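Local coordinates for protein Na-translocating NADH-quinone reductase subunit C NqrC (PDB 4XHF) that is subunit C (NqrC) of a multisubunit membrane complex, here as its soluble fragment, which contains an FMN-binding domain, at residues Asp39-Tyr44 against Arg118-Phe123. Numbering follows the deposited sequence.
Sequences DELQRY and RVFKVF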
loop_
_atom_site.group_PDB
_atom_site.type_symbol
_atom_site.label_atom_id
_atom_site.label_comp_id
_atom_site.label_asym_id
_atom_site.label_seq_id
_atom_site.Cartn_x
_atom_site.Cartn_y
_atom_site.Cartn_z
ATOM N N ASP A 39 6.143 -7.635 13.581
ATOM C CA ASP A 39 6.805 -6.423 14.053
ATOM C C ASP A 39 7.132 -5.495 12.890
ATOM O O ASP A 39 6.879 -4.293 12.955
ATOM C CB ASP A 39 8.088 -6.763 14.816
ATOM C CG ASP A 39 7.821 -7.364 16.183
ATOM O OD1 ASP A 39 6.689 -7.223 16.695
ATOM O OD2 ASP A 39 8.754 -7.968 16.752
ATOM N N GLU A 40 7.707 -6.056 11.831
ATOM C CA GLU A 40 8.009 -5.290 10.628
ATOM C C GLU A 40 6.729 -4.716 10.030
ATOM O O GLU A 40 6.688 -3.554 9.627
ATOM C CB GLU A 40 8.733 -6.164 9.600
ATOM C CG GLU A 40 10.115 -6.631 10.050
ATOM C CD GLU A 40 10.719 -7.684 9.140
ATOM O OE1 GLU A 40 10.070 -8.063 8.142
ATOM O OE2 GLU A 40 11.850 -8.135 9.425
ATOM N N LEU A 41 5.685 -5.538 9.987
ATOM C CA LEU A 41 4.381 -5.118 9.488
ATOM C C LEU A 41 3.851 -3.908 10.252
ATOM O O LEU A 41 3.449 -2.912 9.653
ATOM C CB LEU A 41 3.386 -6.275 9.587
ATOM C CG LEU A 41 1.950 -6.003 9.135
ATOM C CD1 LEU A 41 1.906 -5.615 7.670
ATOM C CD2 LEU A 41 1.081 -7.221 9.385
ATOM N N GLN A 42 3.858 -4.002 11.579
ATOM C CA GLN A 42 3.372 -2.922 12.429
ATOM C C GLN A 42 4.153 -1.635 12.183
ATOM O O GLN A 42 3.575 -0.551 12.120
ATOM C CB GLN A 42 3.459 -3.324 13.904
ATOM C CG GLN A 42 2.397 -4.332 14.332
ATOM C CD GLN A 42 2.533 -4.755 15.783
ATOM O OE1 GLN A 42 3.638 -4.975 16.278
ATOM N NE2 GLN A 42 1.405 -4.869 16.474
ATOM N N ARG A 43 5.467 -1.760 12.027
ATOM C CA ARG A 43 6.311 -0.598 11.779
ATOM C C ARG A 43 5.995 0.013 10.417
ATOM O O ARG A 43 5.857 1.228 10.301
ATOM C CB ARG A 43 7.795 -0.972 11.870
ATOM C CG ARG A 43 8.269 -1.267 13.292
ATOM C CD ARG A 43 9.788 -1.352 13.385
ATOM N NE ARG A 43 10.338 -2.472 12.620
ATOM C CZ ARG A 43 10.569 -3.689 13.108
ATOM N NH1 ARG A 43 10.298 -3.980 14.375
ATOM N NH2 ARG A 43 11.075 -4.626 12.321
ATOM N N TYR A 44 5.868 -0.833 9.397
ATOM C CA TYR A 44 5.546 -0.374 8.046
ATOM C C TYR A 44 4.264 0.452 8.030
ATOM O O TYR A 44 4.212 1.529 7.437
ATOM C CB TYR A 44 5.387 -1.559 7.086
ATOM C CG TYR A 44 6.640 -2.370 6.832
ATOM C CD1 TYR A 44 7.901 -1.790 6.884
ATOM C CD2 TYR A 44 6.557 -3.723 6.531
ATOM C CE1 TYR A 44 9.042 -2.538 6.647
ATOM C CE2 TYR A 44 7.689 -4.477 6.293
ATOM C CZ TYR A 44 8.928 -3.881 6.353
ATOM O OH TYR A 44 10.056 -4.634 6.116
ATOM N N ARG A 118 -5.824 -7.462 3.255
ATOM C CA ARG A 118 -5.697 -6.949 4.611
ATOM C C ARG A 118 -5.425 -5.457 4.566
ATOM O O ARG A 118 -4.468 -5.021 3.933
ATOM C CB ARG A 118 -4.582 -7.667 5.368
ATOM C CG ARG A 118 -4.298 -7.086 6.746
ATOM C CD ARG A 118 -3.195 -7.859 7.438
ATOM N NE ARG A 118 -1.980 -7.902 6.631
ATOM C CZ ARG A 118 -0.971 -8.742 6.836
ATOM N NH1 ARG A 118 -1.024 -9.622 7.826
ATOM N NH2 ARG A 118 0.092 -8.704 6.045
ATOM N N VAL A 119 -6.270 -4.686 5.241
ATOM C CA VAL A 119 -6.127 -3.237 5.285
ATOM C C VAL A 119 -6.100 -2.772 6.733
ATOM O O VAL A 119 -6.443 -3.530 7.640
ATOM C CB VAL A 119 -7.271 -2.527 4.526
ATOM C CG1 VAL A 119 -7.265 -2.932 3.065
ATOM C CG2 VAL A 119 -8.620 -2.844 5.152
ATOM N N PHE A 120 -5.685 -1.527 6.941
ATOM C CA PHE A 120 -5.540 -0.972 8.282
ATOM C C PHE A 120 -6.154 0.418 8.388
ATOM O O PHE A 120 -5.771 1.325 7.655
ATOM C CB PHE A 120 -4.064 -0.902 8.672
ATOM C CG PHE A 120 -3.336 -2.203 8.532
ATOM C CD1 PHE A 120 -2.748 -2.557 7.330
ATOM C CD2 PHE A 120 -3.227 -3.066 9.607
ATOM C CE1 PHE A 120 -2.072 -3.754 7.202
ATOM C CE2 PHE A 120 -2.554 -4.263 9.486
ATOM C CZ PHE A 120 -1.975 -4.608 8.282
ATOM N N LYS A 121 -7.108 0.575 9.300
ATOM C CA LYS A 121 -7.632 1.891 9.642
ATOM C C LYS A 121 -6.774 2.479 10.753
ATOM O O LYS A 121 -6.525 1.815 11.756
ATOM C CB LYS A 121 -9.094 1.811 10.084
ATOM C CG LYS A 121 -10.077 1.506 8.965
ATOM C CD LYS A 121 -11.503 1.453 9.491
ATOM C CE LYS A 121 -12.497 1.126 8.393
ATOM N NZ LYS A 121 -13.888 1.051 8.916
ATOM N N VAL A 122 -6.323 3.718 10.567
ATOM C CA VAL A 122 -5.447 4.375 11.534
ATOM C C VAL A 122 -6.137 5.595 12.138
ATOM O O VAL A 122 -6.693 6.422 11.417
ATOM C CB VAL A 122 -4.119 4.804 10.884
ATOM C CG1 VAL A 122 -3.149 5.320 11.940
ATOM C CG2 VAL A 122 -3.504 3.640 10.113
ATOM N N PHE A 123 -6.089 5.695 13.464
ATOM C CA PHE A 123 -6.750 6.773 14.195
ATOM C C PHE A 123 -5.740 7.622 14.963
ATOM O O PHE A 123 -4.754 7.103 15.486
ATOM C CB PHE A 123 -7.788 6.198 15.164
ATOM C CG PHE A 123 -8.810 5.315 14.505
ATOM C CD1 PHE A 123 -9.990 5.848 14.012
ATOM C CD2 PHE A 123 -8.592 3.954 14.378
ATOM C CE1 PHE A 123 -10.930 5.039 13.406
ATOM C CE2 PHE A 123 -9.529 3.142 13.773
ATOM C CZ PHE A 123 -10.700 3.687 13.286
#
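The N-terminal helix 29-48 packs on the antiparallel sheet through L41, whose two methyl groups meet R118 and F120 of strand 113-123. With CG anti to the backbone N (chi1 179°), the leucine reaches off the helix and sets both methyls against the adjacent ends of these two side chains. CD2 lies 3.5 Å above the plane of the R118 guanidinium, displaced toward its rim, and is 3.6 Å from NH1 of R118. A guanidinium suits this place because its flat face is poorly hydrated and accepts an apolar methyl, while its N-H groups point outward in the plane. One of those nitrogens, NH1, is hydrogen-bonded to the carbonyl of V85, so the buried charged group is partly satisfied while L41 lies over its face. The arginine chain, extended to CD, already heads for the helix; the bend at chi3 (56°) then changes the course of its end, with NE of R118 3.7 Å from CZ of F120.

R118 and F120 are two positions apart on a β-strand, and so both side chains leave the same face of the sheet, the one the helix covers; V119 between them leaves the other face, where it packs against F240. The strand is held between strands 67-73 and 129-139. This is plain helix-on-sheet packing, away from the FMN site. F120 presents CZ to the leucine, 4.1 Å from CD1 of L41, with the methyl approaching the ring obliquely; its long, flat side chain carries CZ from the strand up to the helix. L41 also touches L86, and F120 touches V67.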